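Local coordinates for protein DspB (Aggregatibacter actinomycetemcomitans, PDB 1YHT) that is a biofilm-releasing glycoside hydrolase, a family 20 beta-N-acetylhexosaminidase that probably cleaves N-acetylglucosamine polymers of the biofilm matrix, at residues A[109-121]-A[171-185]. Numbering follows the deposited sequence.
Sequences IELIPELDSPNHM and FGDTSQHFHIGGDEF
Glu110 swings CG away from its own amide nitrogen (chi1 -172°) and, extended beyond, carries its carboxylate to the His177 ring, whereas Asp183, its CG lodged between backbone N and carbonyl carbon (chi1 61°), brings OD1 alongside the Asp116 carboxylate. Glu110 OE2 accepts two bonds: His177 ND1 meets the syn lone pair at 2.6 Å, in the ring plane and almost straight (174°), while Gln176 N arrives on the anti side at 2.9 Å, tilted out of the carboxylate plane. This double grip fixes the carboxylate at the N-terminal end of the strand pair. Further along, His179 N donates to Pro113 O at 2.8 Å and Leu115 N to His179 O at 3.0 Å. Pro113 rests CB over one face of the Phe171 ring, 3.9 Å from its centroid, in a CH-pi contact; its CG touches Phe178 CD1. Glu114 and His179 share a face of the sheet and run side by side, Glu114 CG 3.5 Å from His179 ND1 and the carboxylate inclined to the ring. Glu114 is held by His51, His53 and Trp216, and His179 by Thr235, all from other strands of the barrel. At the C-terminal ends, Asp116 OD2 and Asp183 OD1 lie only 2.5 Å apart with their carboxylates nearly coplanar, and Asp116 OD1 also accepts Gly182 N. His120 NE2 donates to the anti lone pair of Glu184 OE1 at 2.6 Å, and its ND1 bonds Asp56. These parallel TIM-barrel neighbours are joined by a beta-alpha-beta crossover, helix 154-171 leading into the second strand; their C-terminal acidic cluster is consistent with the family 20 active-site pocket.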
loop_
_atom_site.group_PDB
_atom_site.type_symbol
_atom_site.label_atom_id
_atom_site.label_comp_id
_atom_site.label_asym_id
_atom_site.label_seq_id
_atom_site.Cartn_x
_atom_site.Cartn_y
_atom_site.Cartn_z
ATOM N N ILE A 109 10.357 -0.918 -14.147
ATOM C CA ILE A 109 9.693 -0.790 -12.848
ATOM C C ILE A 109 8.216 -1.181 -12.951
ATOM O O ILE A 109 7.418 -0.522 -13.630
ATOM C CB ILE A 109 9.856 0.652 -12.241
ATOM C CG1 ILE A 109 11.353 1.062 -12.227
ATOM C CG2 ILE A 109 9.249 0.715 -10.853
ATOM C CD1 ILE A 109 12.245 0.061 -11.581
ATOM N N GLU A 110 7.898 -2.277 -12.298
ATOM C CA GLU A 110 6.541 -2.736 -12.096
ATOM C C GLU A 110 5.730 -1.765 -11.237
ATOM O O GLU A 110 6.211 -1.246 -10.232
ATOM C CB GLU A 110 6.546 -4.090 -11.380
ATOM C CG GLU A 110 5.161 -4.725 -11.319
ATOM C CD GLU A 110 5.046 -5.926 -10.417
ATOM O OE1 GLU A 110 5.999 -6.307 -9.722
ATOM O OE2 GLU A 110 3.950 -6.494 -10.430
ATOM N N LEU A 111 4.506 -1.499 -11.660
ATOM C CA LEU A 111 3.543 -0.693 -10.883
ATOM C C LEU A 111 2.597 -1.656 -10.172
ATOM O O LEU A 111 1.973 -2.497 -10.810
ATOM C CB LEU A 111 2.774 0.212 -11.812
ATOM C CG LEU A 111 3.649 1.208 -12.626
ATOM C CD1 LEU A 111 2.798 2.178 -13.499
ATOM C CD2 LEU A 111 4.515 2.022 -11.689
ATOM N N ILE A 112 2.505 -1.547 -8.855
ATOM C CA ILE A 112 1.612 -2.377 -8.099
ATOM C C ILE A 112 0.530 -1.460 -7.511
ATOM O O ILE A 112 0.764 -0.775 -6.522
ATOM C CB ILE A 112 2.332 -3.190 -7.010
ATOM C CG1 ILE A 112 3.492 -3.979 -7.632
ATOM C CG2 ILE A 112 1.323 -4.042 -6.195
ATOM C CD1 ILE A 112 4.417 -4.733 -6.652
ATOM N N PRO A 113 -0.672 -1.471 -8.107
ATOM C CA PRO A 113 -1.741 -0.671 -7.480
ATOM C C PRO A 113 -2.215 -1.304 -6.179
ATOM O O PRO A 113 -2.247 -2.529 -6.085
ATOM C CB PRO A 113 -2.853 -0.656 -8.547
ATOM C CG PRO A 113 -2.744 -2.056 -9.201
ATOM C CD PRO A 113 -1.161 -2.189 -9.313
ATOM N N GLU A 114 -2.607 -0.466 -5.204
ATOM C CA GLU A 114 -3.223 -0.899 -3.961
ATOM C C GLU A 114 -4.580 -0.275 -3.823
ATOM O O GLU A 114 -4.703 0.950 -3.636
ATOM C CB GLU A 114 -2.393 -0.573 -2.684
ATOM C CG GLU A 114 -3.022 -1.173 -1.421
ATOM C CD GLU A 114 -2.368 -0.819 -0.097
ATOM O OE1 GLU A 114 -1.234 -0.290 -0.066
ATOM O OE2 GLU A 114 -3.051 -1.048 0.941
ATOM N N LEU A 115 -5.602 -1.132 -3.862
ATOM C CA LEU A 115 -6.964 -0.726 -3.577
ATOM C C LEU A 115 -7.279 -1.292 -2.201
ATOM O O LEU A 115 -7.606 -2.447 -2.074
ATOM C CB LEU A 115 -7.907 -1.269 -4.668
ATOM C CG LEU A 115 -9.328 -0.716 -4.694
ATOM C CD1 LEU A 115 -9.323 0.742 -5.108
ATOM C CD2 LEU A 115 -10.216 -1.561 -5.609
ATOM N N ASP A 116 -7.118 -0.464 -1.170
ATOM C CA ASP A 116 -7.163 -0.943 0.192
ATOM C C ASP A 116 -8.635 -1.187 0.613
ATOM O O ASP A 116 -9.559 -0.470 0.203
ATOM C CB ASP A 116 -6.448 0.034 1.148
ATOM C CG ASP A 116 -6.028 -0.610 2.456
ATOM O OD1 ASP A 116 -6.511 -1.735 2.772
ATOM O OD2 ASP A 116 -5.233 0.052 3.191
ATOM N N SER A 117 -8.799 -2.245 1.377
ATOM C CA SER A 117 -10.076 -2.667 1.957
ATOM C C SER A 117 -9.754 -3.757 2.967
ATOM O O SER A 117 -8.654 -4.337 2.939
ATOM C CB SER A 117 -11.066 -3.136 0.904
ATOM O OG SER A 117 -10.916 -4.503 0.554
ATOM N N PRO A 118 -10.704 -4.041 3.892
ATOM C CA PRO A 118 -12.022 -3.438 4.060
ATOM C C PRO A 118 -12.065 -2.087 4.742
ATOM O O PRO A 118 -13.120 -1.445 4.713
ATOM C CB PRO A 118 -12.759 -4.455 4.972
ATOM C CG PRO A 118 -11.740 -5.130 5.696
ATOM C CD PRO A 118 -10.475 -5.123 4.850
ATOM N N ASN A 119 -10.971 -1.682 5.387
ATOM C CA ASN A 119 -10.869 -0.349 6.007
ATOM C C ASN A 119 -10.117 0.585 5.021
ATOM O O ASN A 119 -9.960 0.232 3.845
ATOM C CB ASN A 119 -10.227 -0.500 7.410
ATOM C CG ASN A 119 -10.743 0.537 8.447
ATOM O OD1 ASN A 119 -11.432 0.192 9.463
ATOM N ND2 ASN A 119 -10.396 1.801 8.225
ATOM N N HIS A 120 -9.655 1.749 5.486
ATOM C CA HIS A 120 -8.798 2.627 4.683
ATOM C C HIS A 120 -9.416 2.890 3.291
ATOM O O HIS A 120 -8.735 2.888 2.254
ATOM C CB HIS A 120 -7.384 2.041 4.616
ATOM C CG HIS A 120 -6.604 2.202 5.889
ATOM N ND1 HIS A 120 -6.134 3.427 6.317
ATOM C CD2 HIS A 120 -6.223 1.302 6.835
ATOM C CE1 HIS A 120 -5.506 3.274 7.476
ATOM N NE2 HIS A 120 -5.524 1.991 7.803
ATOM N N MET A 121 -10.731 3.149 3.274
ATOM C CA MET A 121 -11.442 3.338 1.997
ATOM C C MET A 121 -12.513 4.384 2.024
ATOM O O MET A 121 -13.422 4.357 1.195
ATOM C CB MET A 121 -11.961 1.989 1.447
ATOM C CG MET A 121 -12.927 1.230 2.305
ATOM S SD MET A 121 -13.522 -0.328 1.609
ATOM C CE MET A 121 -13.909 0.165 -0.066
ATOM N N PHE A 171 -3.926 0.164 -15.117
ATOM C CA PHE A 171 -2.492 -0.150 -15.020
ATOM C C PHE A 171 -2.034 -1.105 -16.129
ATOM O O PHE A 171 -0.862 -1.093 -16.531
ATOM C CB PHE A 171 -2.137 -0.657 -13.611
ATOM C CG PHE A 171 -2.190 0.437 -12.586
ATOM C CD1 PHE A 171 -1.031 1.157 -12.258
ATOM C CD2 PHE A 171 -3.395 0.850 -12.059
ATOM C CE1 PHE A 171 -1.079 2.225 -11.368
ATOM C CE2 PHE A 171 -3.464 1.945 -11.169
ATOM C CZ PHE A 171 -2.335 2.615 -10.815
ATOM N N GLY A 172 -2.962 -1.916 -16.625
ATOM C CA GLY A 172 -2.676 -2.868 -17.706
ATOM C C GLY A 172 -1.381 -3.671 -17.491
ATOM O O GLY A 172 -1.094 -4.085 -16.377
ATOM N N ASP A 173 -0.580 -3.853 -18.550
ATOM C CA ASP A 173 0.599 -4.757 -18.460
ATOM C C ASP A 173 1.812 -4.216 -17.682
ATOM O O ASP A 173 2.854 -4.867 -17.641
ATOM C CB ASP A 173 1.025 -5.282 -19.868
ATOM C CG ASP A 173 1.636 -4.219 -20.752
ATOM O OD1 ASP A 173 1.852 -3.058 -20.342
ATOM O OD2 ASP A 173 1.927 -4.563 -21.906
ATOM N N THR A 174 1.679 -3.042 -17.063
ATOM C CA THR A 174 2.740 -2.527 -16.183
ATOM C C THR A 174 2.737 -3.235 -14.836
ATOM O O THR A 174 3.662 -3.048 -14.042
ATOM C CB THR A 174 2.596 -1.021 -15.930
ATOM O OG1 THR A 174 1.388 -0.753 -15.178
ATOM C CG2 THR A 174 2.590 -0.259 -17.264
ATOM N N SER A 175 1.706 -4.060 -14.589
ATOM C CA SER A 175 1.426 -4.608 -13.273
ATOM C C SER A 175 1.299 -6.114 -13.368
ATOM O O SER A 175 0.533 -6.615 -14.190
ATOM C CB SER A 175 0.126 -3.982 -12.715
ATOM O OG SER A 175 -0.221 -4.609 -11.485
ATOM N N GLN A 176 2.075 -6.834 -12.560
ATOM C CA GLN A 176 1.896 -8.283 -12.385
ATOM C C GLN A 176 1.342 -8.705 -11.025
ATOM O O GLN A 176 1.022 -9.906 -10.810
ATOM C CB GLN A 176 3.223 -8.993 -12.670
ATOM C CG GLN A 176 3.590 -8.894 -14.155
ATOM C CD GLN A 176 4.214 -7.575 -14.522
ATOM O OE1 GLN A 176 5.173 -7.138 -13.890
ATOM N NE2 GLN A 176 3.667 -6.920 -15.519
ATOM N N HIS A 177 1.175 -7.702 -10.142
ATOM C CA HIS A 177 0.667 -7.924 -8.809
ATOM C C HIS A 177 -0.331 -6.830 -8.517
ATOM O O HIS A 177 -0.098 -5.673 -8.898
ATOM C CB HIS A 177 1.782 -7.819 -7.764
ATOM C CG HIS A 177 2.897 -8.799 -7.965
ATOM N ND1 HIS A 177 3.892 -8.601 -8.896
ATOM C CD2 HIS A 177 3.169 -9.977 -7.364
ATOM C CE1 HIS A 177 4.731 -9.626 -8.864
ATOM N NE2 HIS A 177 4.309 -10.486 -7.949
ATOM N N PHE A 178 -1.350 -7.162 -7.744
ATOM C CA PHE A 178 -2.341 -6.179 -7.291
ATOM C C PHE A 178 -2.428 -6.314 -5.786
ATOM O O PHE A 178 -2.600 -7.416 -5.267
ATOM C CB PHE A 178 -3.676 -6.502 -7.992
ATOM C CG PHE A 178 -4.780 -5.520 -7.754
ATOM C CD1 PHE A 178 -5.291 -4.758 -8.809
ATOM C CD2 PHE A 178 -5.369 -5.424 -6.542
ATOM C CE1 PHE A 178 -6.358 -3.878 -8.622
ATOM C CE2 PHE A 178 -6.454 -4.540 -6.325
ATOM C CZ PHE A 178 -6.933 -3.755 -7.381
ATOM N N HIS A 179 -2.347 -5.172 -5.086
ATOM C CA HIS A 179 -2.327 -5.174 -3.645
ATOM C C HIS A 179 -3.749 -4.912 -3.141
ATOM O O HIS A 179 -4.336 -3.867 -3.430
ATOM C CB HIS A 179 -1.302 -4.164 -3.141
ATOM C CG HIS A 179 -0.863 -4.380 -1.721
ATOM N ND1 HIS A 179 -1.750 -4.362 -0.656
ATOM C CD2 HIS A 179 0.356 -4.624 -1.193
ATOM C CE1 HIS A 179 -1.079 -4.568 0.465
ATOM N NE2 HIS A 179 0.204 -4.689 0.174
ATOM N N ILE A 180 -4.281 -5.888 -2.397
ATOM C CA ILE A 180 -5.628 -5.828 -1.860
ATOM C C ILE A 180 -5.765 -5.212 -0.451
ATOM O O ILE A 180 -6.877 -5.193 0.153
ATOM C CB ILE A 180 -6.345 -7.233 -1.910
ATOM C CG1 ILE A 180 -5.697 -8.224 -0.944
ATOM C CG2 ILE A 180 -6.399 -7.730 -3.378
ATOM C CD1 ILE A 180 -6.424 -9.497 -0.748
ATOM N N GLY A 181 -4.690 -4.627 0.033
ATOM C CA GLY A 181 -4.697 -3.974 1.307
ATOM C C GLY A 181 -4.761 -4.967 2.437
ATOM O O GLY A 181 -3.880 -5.862 2.528
ATOM N N GLY A 182 -5.795 -4.807 3.288
ATOM C CA GLY A 182 -6.005 -5.701 4.419
ATOM C C GLY A 182 -5.306 -5.283 5.721
ATOM O O GLY A 182 -5.024 -6.131 6.581
ATOM N N ASP A 183 -5.040 -3.985 5.860
ATOM C CA ASP A 183 -4.482 -3.438 7.092
ATOM C C ASP A 183 -5.504 -2.763 7.972
ATOM O O ASP A 183 -6.461 -2.140 7.489
ATOM C CB ASP A 183 -3.339 -2.455 6.815
ATOM C CG ASP A 183 -3.795 -1.234 5.991
ATOM O OD1 ASP A 183 -4.654 -1.403 5.102
ATOM O OD2 ASP A 183 -3.289 -0.109 6.235
ATOM N N GLU A 184 -5.275 -2.935 9.280
ATOM C CA GLU A 184 -5.954 -2.218 10.348
ATOM C C GLU A 184 -7.459 -2.269 10.240
ATOM O O GLU A 184 -8.102 -1.247 10.348
ATOM C CB GLU A 184 -5.483 -0.740 10.399
ATOM C CG GLU A 184 -3.990 -0.541 10.536
ATOM C CD GLU A 184 -3.587 0.923 10.707
ATOM O OE1 GLU A 184 -4.098 1.772 9.935
ATOM O OE2 GLU A 184 -2.761 1.212 11.627
ATOM N N PHE A 185 -8.026 -3.455 10.080
ATOM C CA PHE A 185 -9.455 -3.614 9.905
ATOM C C PHE A 185 -9.977 -4.397 11.116
ATOM O O PHE A 185 -9.205 -5.126 11.791
ATOM C CB PHE A 185 -9.782 -4.353 8.593
ATOM C CG PHE A 185 -9.313 -5.789 8.584
ATOM C CD1 PHE A 185 -10.132 -6.790 9.063
ATOM C CD2 PHE A 185 -8.030 -6.127 8.188
ATOM C CE1 PHE A 185 -9.704 -8.072 9.122
ATOM C CE2 PHE A 185 -7.595 -7.427 8.281
ATOM C CZ PHE A 185 -8.446 -8.398 8.723
HETATM O O HOH W 1 6.021 -1.777 -15.486
HETATM O O HOH W 2 -8.997 -4.603 -1.271
HETATM O O HOH W 3 -8.026 -2.081 5.339
#